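Local coordinates for teichoic acid biosynthesis protein F (Staphylococcus epidermidis, PDB 3L7I), which belongs to the teichoic acid biosynthesis proteins and has a region of GT-B type built on two parallel beta sheets, at residues N349-T354 against N382-W387; S388-D393 against V404-A409; V422-T427 against I440-G445. All coordinates share one frame; numbering follows the deposited sequence.

In the fold
All three contacts lie in one parallel beta sheet, the one that runs from strand 402-405 through 384-389, 354-358, 418-423 and 438-441 to 481-484 and 504-506. They follow one another along the chain. Contact 1 joins 354-358 to 384-389, contact 2 joins 384-389 to the outermost strand 402-405, and contact 3 joins 418-423 to 438-441. Their centres are 17 to 19 Å apart. Contacts 1 and 2 share strand 384-389 and touch directly. Contact 3 comes within about 5 Å of contact 2 at the nearest atoms. Together they help build one of the two Rossmann-like sheets expected in a GT-B fold.

Contact 1: N349-T354 against N382-W387; sequences NVKPKT and NYRYIW
Thr354 and Arg384 form a parallel beta bridge in the Rossmann-like sheet. Strand 354-358, helix 367-379 and strand 384-389 form a beta-alpha-beta unit, and this contact joins the first residues of its two parallel strands. The tight part of the contact is around this bridge. Arg384 N donates to Lys353 O at 2.8 Å with a bent N-H...O angle of 143°. Thr354 CA adds a CA-H...O contact to Arg384 O, 3.4 Å long. Backbone bonds of Arg384 and Ile386 with Ile355 continue the pairing. The chain reaches this register through a type I turn from Lys351 to Thr354, closed by Thr354 N bonding to Lys351 O.

On the same side of the sheet the side chains of Thr354 and Arg384 run alongside each other. Thr354 presents two different branches. Its CG2 lies trans to the backbone N and meets Ile386 CD1 at 3.6 Å. Its OG1 stands beside the N and faces the edge of the guanidinium. The Ile386 CD1 methyl also lies over the centre of one guanidinium face, 3.5 Å above its plane.

The looser side is made by the exposed Lys351 and Lys353. Lys353 lays its CB obliquely near Tyr383, 3.3 Å from CD2. Lys351 NZ comes near Arg384 NH2, a pair of like charges that share the acid Glu417.

Other bonds anchor the contact to the rest of the fold. Tyr383 turns to helix 706-721, where its OH bonds to His715. Salt bridges hold Arg384 NH2 to Glu417 and NH1 to Glu402. The third nitrogen, Arg384 NE, adds a weak hydrogen bond to Thr354 OG1, 3.3 Å long.

Contact 2: S388-D393 against V404-A409; sequences SFKNPD and VKRNSA
Phe389 is gripped by its backbone at both ends. Its N donates to Val404 O at 3.1 Å, and its O accepts from Arg406 N at 3.1 Å. The first bond is the straighter, with an N-H...O angle of 164° against 141° for the second. Glu358 OE1 takes two polar side chains: a salt bridge from Arg406 NE and a hydrogen bond with Ser388 OG. The pairing is parallel, Ser388 with Val404 and Phe389 with Lys405. It joins the edge strand 402-405 to 384-389 in the Rossmann-like sheet, at the C-terminal ends of both strands. A CA-H...O contact from Ser388 CA to Val404 O adds to it.

A second polar cluster closes the end of strand 402-405. Residues Lys405 to Ser408 make a type II turn, and Lys405 O takes both Ser408 N and Ser408 OG from the same face of its plane. The OG bond is 2.6 Å long. Ser408 is also the N-cap of helix 409-417.

Packing continues on both faces of the sheet. On the Ser388 and Val404 face, Val404 CG2 lies 3.8 Å from Ser388 CB. Arg406 reaches past Ser388 OG with its CG and then runs straight to NE. On the Lys405 side, Pro392 lies across the lysine at about a right angle, and its CG is 3.8 Å from Lys405 CB. Lys405 CG lies anti to N (chi1 -179°) and the chain beyond is extended, which brings CE to Lys390 O.

Strand 402-405 is the outermost strand of this sheet within the chain. Ser388 packs against Tyr411 and Tyr415 of helix 409-417, Val404 against Glu410 of that helix. Inward, strand 384-389 is followed by strand 354-358, to which Ser388 is bonded through Phe357.

Contact 3: V422-T427 against I440-G445; sequences VSNART and IQTWHG
Ser423 and its partners carry the backbone hydrogen bonds here. Ser423 N donates to Ile440 O at 3.2 Å in an almost straight bond (173°). Ser423 O receives Thr442 N at 2.8 Å. Val422 pairs with Ile440 and Ser423 with Gln441, both in parallel register. The contact thus joins the C-terminal ends of neighbouring parallel strands 418-423 and 438-441, and the loops that follow, as in a Rossmann-like sheet of a GT-B fold.

Side-chain polar bonds hold these loops together. Gln441 sends CG away from its own N (chi1 -180°) and bends at chi2, which sets the amide against residues 423 to 425. Its NE2 donates to Ala425 O at 3.3 Å, from above the carbonyl plane. Its OE1 accepts Trp443 N on a lone pair at 2.8 Å. One amide thus fastens both loops. His444 ND1 donates to Asn424 O at 2.8 Å, with the oxygen in the ring plane. Asn424 OD1 is hydrogen-bonded to Phe360 N.

Packing comes next. Within 440-445 the Trp443 and His444 rings overlap, offset toward their rims. Across the contact Arg426 runs alongside Trp443, with CG 4.2 Å from CZ3, and it forms a cation-pi contact with Phe472. A bound sulfate ion, probably from the crystallisation liquor, lies about 6 Å from the His444 side chain.

The contact is buried. Val422 and Ile440 face helix 706-721, meeting Ile714. Thr442 touches Ile372 of helix 367-379. The strands on the two flanks are 354-358, next to 418-423, and 481-484, next to 438-441.

Contact 1: N349-T354 against N382-W387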
loop_
_atom_site.group_PDB
_atom_site.type_symbol
_atom_site.label_atom_id
_atom_site.label_comp_id
_atom_site.label_asym_id
_atom_site.label_seq_id
_atom_site.Cartn_x
_atom_site.Cartn_y
_atom_site.Cartn_z
ATOM N N ASN A 349 2.460 29.652 0.660
ATOM C CA ASN A 349 1.370 29.894 -0.282
ATOM C C ASN A 349 0.687 31.229 -0.047
ATOM O O ASN A 349 -0.074 31.711 -0.891
ATOM C CB ASN A 349 0.325 28.784 -0.198
ATOM C CG ASN A 349 0.890 27.420 -0.518
ATOM O OD1 ASN A 349 0.199 26.407 -0.369
ATOM N ND2 ASN A 349 2.145 27.376 -0.963
ATOM N N VAL A 350 0.964 31.815 1.114
ATOM C CA VAL A 350 0.253 33.001 1.571
ATOM C C VAL A 350 0.601 34.259 0.780
ATOM O O VAL A 350 1.716 34.758 0.851
ATOM C CB VAL A 350 0.516 33.263 3.072
ATOM C CG1 VAL A 350 0.028 34.637 3.459
ATOM C CG2 VAL A 350 -0.141 32.202 3.928
ATOM N N LYS A 351 -0.361 34.765 0.027
ATOM C CA LYS A 351 -0.219 36.060 -0.608
ATOM C C LYS A 351 -0.758 37.137 0.338
ATOM O O LYS A 351 -1.962 37.187 0.574
ATOM C CB LYS A 351 -1.028 36.075 -1.899
ATOM C CG LYS A 351 -0.683 34.977 -2.895
ATOM C CD LYS A 351 -1.780 34.871 -3.937
ATOM C CE LYS A 351 -1.264 34.458 -5.300
ATOM N NZ LYS A 351 -2.424 34.311 -6.241
ATOM N N PRO A 352 0.122 38.006 0.881
ATOM C CA PRO A 352 -0.330 39.027 1.840
ATOM C C PRO A 352 -1.556 39.850 1.414
ATOM O O PRO A 352 -2.292 40.249 2.294
ATOM C CB PRO A 352 0.901 39.919 2.007
ATOM C CG PRO A 352 2.042 38.994 1.794
ATOM C CD PRO A 352 1.589 38.019 0.726
ATOM N N LYS A 353 -1.802 40.094 0.131
ATOM C CA LYS A 353 -2.959 40.924 -0.206
ATOM C C LYS A 353 -4.265 40.185 -0.535
ATOM O O LYS A 353 -5.171 40.766 -1.138
ATOM C CB LYS A 353 -2.623 41.957 -1.276
ATOM C CG LYS A 353 -1.894 41.419 -2.474
ATOM C CD LYS A 353 -1.680 42.536 -3.510
ATOM C CE LYS A 353 -0.883 43.704 -2.948
ATOM N NZ LYS A 353 -0.583 44.710 -4.013
ATOM N N THR A 354 -4.370 38.927 -0.109
ATOM C CA THR A 354 -5.589 38.136 -0.287
ATOM C C THR A 354 -6.371 38.051 1.026
ATOM O O THR A 354 -5.805 37.723 2.065
ATOM C CB THR A 354 -5.286 36.674 -0.787
ATOM O OG1 THR A 354 -4.887 36.682 -2.167
ATOM C CG2 THR A 354 -6.512 35.777 -0.641
ATOM N N ASN A 382 -7.700 47.618 -4.078
ATOM C CA ASN A 382 -6.717 46.868 -4.844
ATOM C C ASN A 382 -6.196 45.590 -4.176
ATOM O O ASN A 382 -5.138 45.081 -4.532
ATOM C CB ASN A 382 -5.570 47.780 -5.307
ATOM C CG ASN A 382 -6.073 49.027 -6.057
ATOM O OD1 ASN A 382 -7.073 48.975 -6.785
ATOM N ND2 ASN A 382 -5.382 50.155 -5.867
ATOM N N TYR A 383 -6.949 45.051 -3.227
ATOM C CA TYR A 383 -6.601 43.751 -2.663
ATOM C C TYR A 383 -7.405 42.642 -3.348
ATOM O O TYR A 383 -8.447 42.915 -3.957
ATOM C CB TYR A 383 -6.880 43.724 -1.166
ATOM C CG TYR A 383 -5.938 44.531 -0.313
ATOM C CD1 TYR A 383 -6.418 45.256 0.757
ATOM C CD2 TYR A 383 -4.574 44.556 -0.561
ATOM C CE1 TYR A 383 -5.579 45.986 1.567
ATOM C CE2 TYR A 383 -3.717 45.288 0.246
ATOM C CZ TYR A 383 -4.233 46.006 1.313
ATOM O OH TYR A 383 -3.425 46.753 2.142
ATOM N N ARG A 384 -6.929 41.400 -3.260
ATOM C CA ARG A 384 -7.707 40.284 -3.779
ATOM C C ARG A 384 -8.780 39.880 -2.752
ATOM O O ARG A 384 -8.472 39.277 -1.718
ATOM C CB ARG A 384 -6.814 39.093 -4.159
ATOM C CG ARG A 384 -7.581 37.960 -4.864
ATOM C CD ARG A 384 -6.693 37.077 -5.748
ATOM N NE ARG A 384 -6.252 35.835 -5.102
ATOM C CZ ARG A 384 -6.780 34.631 -5.339
ATOM N NH1 ARG A 384 -7.783 34.488 -6.208
ATOM N NH2 ARG A 384 -6.308 33.565 -4.702
ATOM N N TYR A 385 -10.036 40.235 -3.025
ATOM C CA TYR A 385 -11.142 39.832 -2.163
ATOM C C TYR A 385 -11.831 38.551 -2.647
ATOM O O TYR A 385 -12.205 38.425 -3.826
ATOM C CB TYR A 385 -12.136 40.970 -2.009
ATOM C CG TYR A 385 -11.531 42.180 -1.337
ATOM C CD1 TYR A 385 -11.470 42.276 0.048
ATOM C CD2 TYR A 385 -11.010 43.222 -2.087
ATOM C CE1 TYR A 385 -10.912 43.381 0.670
ATOM C CE2 TYR A 385 -10.453 44.336 -1.479
ATOM C CZ TYR A 385 -10.403 44.413 -0.099
ATOM O OH TYR A 385 -9.842 45.524 0.505
ATOM N N ILE A 386 -11.979 37.597 -1.723
ATOM C CA ILE A 386 -12.628 36.330 -2.016
ATOM C C ILE A 386 -13.771 36.078 -1.037
ATOM O O ILE A 386 -13.602 36.240 0.169
ATOM C CB ILE A 386 -11.617 35.190 -1.945
ATOM C CG1 ILE A 386 -10.496 35.443 -2.951
ATOM C CG2 ILE A 386 -12.278 33.873 -2.275
ATOM C CD1 ILE A 386 -9.237 34.618 -2.731
ATOM N N TRP A 387 -14.944 35.702 -1.550
ATOM C CA TRP A 387 -16.061 35.246 -0.699
ATOM C C TRP A 387 -16.356 33.740 -0.858
ATOM O O TRP A 387 -16.363 33.195 -1.965
ATOM C CB TRP A 387 -17.325 36.066 -0.966
ATOM C CG TRP A 387 -17.425 37.306 -0.110
ATOM C CD1 TRP A 387 -16.817 38.522 -0.327
ATOM C CD2 TRP A 387 -18.176 37.449 1.093
ATOM N NE1 TRP A 387 -17.142 39.403 0.676
ATOM C CE2 TRP A 387 -17.970 38.768 1.561
ATOM C CE3 TRP A 387 -19.009 36.598 1.813
ATOM C CZ2 TRP A 387 -18.556 39.241 2.724
ATOM C CZ3 TRP A 387 -19.595 37.072 2.962
ATOM C CH2 TRP A 387 -19.367 38.381 3.408
#

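Contact 2: S388-D393 against V404-A409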
loop_
_atom_site.group_PDB
_atom_site.type_symbol
_atom_site.label_atom_id
_atom_site.label_comp_id
_atom_site.label_asym_id
_atom_site.label_seq_id
_atom_site.Cartn_x
_atom_site.Cartn_y
_atom_site.Cartn_z
ATOM N N SER A 388 -16.603 33.059 0.254
ATOM C CA SER A 388 -16.890 31.631 0.215
ATOM C C SER A 388 -18.362 31.404 0.509
ATOM O O SER A 388 -18.869 31.972 1.457
ATOM C CB SER A 388 -16.015 30.933 1.244
ATOM O OG SER A 388 -16.693 29.857 1.858
ATOM N N PHE A 389 -19.044 30.600 -0.308
ATOM C CA PHE A 389 -20.490 30.307 -0.158
ATOM C C PHE A 389 -20.760 28.814 -0.329
ATOM O O PHE A 389 -19.916 28.098 -0.851
ATOM C CB PHE A 389 -21.328 31.063 -1.211
ATOM C CG PHE A 389 -21.148 32.550 -1.173
ATOM C CD1 PHE A 389 -21.839 33.320 -0.262
ATOM C CD2 PHE A 389 -20.266 33.172 -2.032
ATOM C CE1 PHE A 389 -21.669 34.675 -0.208
ATOM C CE2 PHE A 389 -20.088 34.531 -1.977
ATOM C CZ PHE A 389 -20.802 35.287 -1.056
ATOM N N LYS A 390 -21.930 28.336 0.087
ATOM C CA LYS A 390 -22.290 26.959 -0.202
ATOM C C LYS A 390 -22.695 26.893 -1.643
ATOM O O LYS A 390 -22.371 25.950 -2.345
ATOM C CB LYS A 390 -23.446 26.480 0.660
ATOM C CG LYS A 390 -23.176 26.550 2.128
ATOM C CD LYS A 390 -24.207 25.734 2.878
ATOM C CE LYS A 390 -24.593 26.394 4.211
ATOM N NZ LYS A 390 -26.021 26.067 4.628
ATOM N N ASN A 391 -23.407 27.918 -2.082
ATOM C CA ASN A 391 -23.911 27.982 -3.447
ATOM C C ASN A 391 -23.691 29.349 -4.068
ATOM O O ASN A 391 -24.593 30.163 -4.096
ATOM C CB ASN A 391 -25.393 27.624 -3.466
ATOM C CG ASN A 391 -25.643 26.189 -3.034
ATOM O OD1 ASN A 391 -25.149 25.241 -3.667
ATOM N ND2 ASN A 391 -26.407 26.015 -1.950
ATOM N N PRO A 392 -22.477 29.594 -4.569
ATOM C CA PRO A 392 -22.044 30.899 -5.078
ATOM C C PRO A 392 -22.921 31.493 -6.176
ATOM O O PRO A 392 -22.984 32.715 -6.265
ATOM C CB PRO A 392 -20.648 30.611 -5.613
ATOM C CG PRO A 392 -20.168 29.485 -4.776
ATOM C CD PRO A 392 -21.371 28.618 -4.571
ATOM N N ASP A 393 -23.592 30.667 -6.971
ATOM C CA ASP A 393 -24.394 31.185 -8.078
ATOM C C ASP A 393 -25.736 31.753 -7.604
ATOM O O ASP A 393 -26.457 32.371 -8.374
ATOM C CB ASP A 393 -24.593 30.115 -9.169
ATOM C CG ASP A 393 -23.257 29.630 -9.796
ATOM O OD1 ASP A 393 -22.419 30.481 -10.186
ATOM O OD2 ASP A 393 -23.048 28.394 -9.914
ATOM N N VAL A 404 -15.951 31.701 -4.287
ATOM C CA VAL A 404 -15.660 30.263 -4.350
ATOM C C VAL A 404 -16.730 29.375 -3.702
ATOM O O VAL A 404 -17.462 29.807 -2.813
ATOM C CB VAL A 404 -14.360 29.938 -3.639
ATOM C CG1 VAL A 404 -13.239 30.738 -4.228
ATOM C CG2 VAL A 404 -14.506 30.242 -2.169
ATOM N N LYS A 405 -16.782 28.114 -4.127
ATOM C CA LYS A 405 -17.698 27.130 -3.545
ATOM C C LYS A 405 -17.026 26.285 -2.433
ATOM O O LYS A 405 -15.854 25.888 -2.532
ATOM C CB LYS A 405 -18.264 26.236 -4.653
ATOM C CG LYS A 405 -19.251 25.197 -4.187
ATOM C CD LYS A 405 -20.018 24.581 -5.334
ATOM C CE LYS A 405 -21.125 23.661 -4.818
ATOM N NZ LYS A 405 -21.668 22.775 -5.886
ATOM N N ARG A 406 -17.757 26.006 -1.369
ATOM C CA ARG A 406 -17.159 25.250 -0.289
ATOM C C ARG A 406 -16.686 23.888 -0.756
ATOM O O ARG A 406 -17.371 23.219 -1.514
ATOM C CB ARG A 406 -18.149 25.088 0.846
ATOM C CG ARG A 406 -17.923 26.033 1.963
ATOM C CD ARG A 406 -18.954 25.815 3.011
ATOM N NE ARG A 406 -18.542 26.403 4.279
ATOM C CZ ARG A 406 -18.522 25.744 5.429
ATOM N NH1 ARG A 406 -18.131 26.371 6.537
ATOM N NH2 ARG A 406 -18.915 24.473 5.466
ATOM N N ASN A 407 -15.506 23.486 -0.309
ATOM C CA ASN A 407 -14.980 22.165 -0.619
ATOM C C ASN A 407 -14.528 21.944 -2.037
ATOM O O ASN A 407 -14.418 20.808 -2.491
ATOM C CB ASN A 407 -15.986 21.099 -0.261
ATOM C CG ASN A 407 -15.795 20.614 1.128
ATOM O OD1 ASN A 407 -15.179 19.553 1.344
ATOM N ND2 ASN A 407 -16.256 21.416 2.109
ATOM N N SER A 408 -14.265 23.038 -2.732
ATOM C CA SER A 408 -13.782 22.980 -4.096
ATOM C C SER A 408 -12.315 23.364 -4.107
ATOM O O SER A 408 -11.780 23.877 -3.117
ATOM C CB SER A 408 -14.608 23.900 -4.994
ATOM O OG SER A 408 -14.446 25.243 -4.607
ATOM N N ALA A 409 -11.644 23.088 -5.216
ATOM C CA ALA A 409 -10.220 23.362 -5.269
ATOM C C ALA A 409 -9.977 24.837 -4.920
ATOM O O ALA A 409 -9.060 25.169 -4.158
ATOM C CB ALA A 409 -9.683 23.025 -6.624
#

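Contact 3: V422-T427 against I440-G445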
loop_
_atom_site.group_PDB
_atom_site.type_symbol
_atom_site.label_atom_id
_atom_site.label_comp_id
_atom_site.label_asym_id
_atom_site.label_seq_id
_atom_site.Cartn_x
_atom_site.Cartn_y
_atom_site.Cartn_z
ATOM N N VAL A 422 -11.757 36.378 7.533
ATOM C CA VAL A 422 -12.797 37.158 8.179
ATOM C C VAL A 422 -14.076 36.356 8.222
ATOM O O VAL A 422 -14.604 35.935 7.174
ATOM C CB VAL A 422 -13.069 38.404 7.401
ATOM C CG1 VAL A 422 -14.324 39.018 7.892
ATOM C CG2 VAL A 422 -11.904 39.354 7.563
ATOM N N SER A 423 -14.563 36.102 9.436
ATOM C CA SER A 423 -15.893 35.518 9.585
ATOM C C SER A 423 -16.584 35.684 10.949
ATOM O O SER A 423 -15.993 36.136 11.938
ATOM C CB SER A 423 -15.915 34.052 9.106
ATOM O OG SER A 423 -15.328 33.166 10.038
ATOM N N ASN A 424 -17.855 35.297 10.960
ATOM C CA ASN A 424 -18.744 35.516 12.077
ATOM C C ASN A 424 -19.287 34.190 12.611
ATOM O O ASN A 424 -20.312 34.157 13.307
ATOM C CB ASN A 424 -19.910 36.362 11.619
ATOM C CG ASN A 424 -20.781 35.622 10.641
ATOM O OD1 ASN A 424 -20.340 34.658 10.027
ATOM N ND2 ASN A 424 -22.027 36.050 10.504
ATOM N N ALA A 425 -18.614 33.089 12.292
ATOM C CA ALA A 425 -19.033 31.802 12.833
ATOM C C ALA A 425 -17.854 30.878 12.781
ATOM O O ALA A 425 -16.843 31.204 12.168
ATOM C CB ALA A 425 -20.184 31.241 12.052
ATOM N N ARG A 426 -17.970 29.733 13.433
ATOM C CA ARG A 426 -16.857 28.796 13.495
ATOM C C ARG A 426 -16.505 28.375 12.095
ATOM O O ARG A 426 -17.406 28.104 11.318
ATOM C CB ARG A 426 -17.243 27.572 14.314
ATOM C CG ARG A 426 -17.455 27.900 15.748
ATOM C CD ARG A 426 -18.165 26.781 16.412
ATOM N NE ARG A 426 -17.306 25.627 16.416
ATOM C CZ ARG A 426 -17.670 24.442 16.863
ATOM N NH1 ARG A 426 -18.896 24.293 17.334
ATOM N NH2 ARG A 426 -16.802 23.426 16.826
ATOM N N THR A 427 -15.215 28.343 11.754
ATOM C CA THR A 427 -14.834 27.781 10.462
ATOM C C THR A 427 -14.202 26.414 10.689
ATOM O O THR A 427 -13.580 26.193 11.719
ATOM C CB THR A 427 -13.947 28.736 9.565
ATOM O OG1 THR A 427 -12.597 28.712 10.006
ATOM C CG2 THR A 427 -14.457 30.184 9.551
ATOM N N ILE A 440 -9.651 36.634 11.891
ATOM C CA ILE A 440 -10.480 37.591 12.620
ATOM C C ILE A 440 -11.894 37.056 12.821
ATOM O O ILE A 440 -12.595 36.778 11.855
ATOM C CB ILE A 440 -10.525 38.965 11.904
ATOM C CG1 ILE A 440 -9.130 39.581 11.858
ATOM C CG2 ILE A 440 -11.428 39.919 12.631
ATOM C CD1 ILE A 440 -9.122 40.958 11.266
ATOM N N GLN A 441 -12.290 36.897 14.080
ATOM C CA GLN A 441 -13.603 36.363 14.441
ATOM C C GLN A 441 -14.507 37.474 14.937
ATOM O O GLN A 441 -14.171 38.193 15.891
ATOM C CB GLN A 441 -13.473 35.316 15.549
ATOM C CG GLN A 441 -14.791 34.699 15.978
ATOM C CD GLN A 441 -15.579 34.082 14.816
ATOM O OE1 GLN A 441 -16.666 34.540 14.497
ATOM N NE2 GLN A 441 -15.032 33.045 14.189
ATOM N N THR A 442 -15.660 37.630 14.303
ATOM C CA THR A 442 -16.507 38.749 14.648
ATOM C C THR A 442 -17.545 38.254 15.599
ATOM O O THR A 442 -18.145 39.031 16.339
ATOM C CB THR A 442 -17.192 39.271 13.418
ATOM O OG1 THR A 442 -18.106 38.276 12.945
ATOM C CG2 THR A 442 -16.169 39.525 12.335
ATOM N N TRP A 443 -17.725 36.933 15.582
ATOM C CA TRP A 443 -18.909 36.259 16.144
ATOM C C TRP A 443 -20.190 36.973 15.691
ATOM O O TRP A 443 -20.142 37.837 14.819
ATOM C CB TRP A 443 -18.831 36.102 17.676
ATOM C CG TRP A 443 -19.748 35.032 18.206
ATOM C CD1 TRP A 443 -20.784 35.199 19.059
ATOM C CD2 TRP A 443 -19.712 33.634 17.885
ATOM N NE1 TRP A 443 -21.398 33.995 19.298
ATOM C CE2 TRP A 443 -20.763 33.021 18.586
ATOM C CE3 TRP A 443 -18.893 32.846 17.068
ATOM C CZ2 TRP A 443 -21.019 31.662 18.503
ATOM C CZ3 TRP A 443 -19.150 31.484 16.987
ATOM C CH2 TRP A 443 -20.202 30.909 17.706
ATOM N N HIS A 444 -21.331 36.625 16.252
ATOM C CA HIS A 444 -22.572 37.159 15.723
ATOM C C HIS A 444 -23.567 37.516 16.822
ATOM O O HIS A 444 -24.743 37.160 16.734
ATOM C CB HIS A 444 -23.209 36.129 14.792
ATOM C CG HIS A 444 -23.276 34.771 15.399
ATOM N ND1 HIS A 444 -22.405 33.765 15.061
ATOM C CD2 HIS A 444 -24.061 34.279 16.384
ATOM C CE1 HIS A 444 -22.675 32.687 15.782
ATOM N NE2 HIS A 444 -23.668 32.977 16.595
ATOM N N GLY A 445 -23.124 38.194 17.867
ATOM C CA GLY A 445 -24.097 38.718 18.806
ATOM C C GLY A 445 -23.866 38.539 20.288
ATOM O O GLY A 445 -23.278 37.554 20.720
#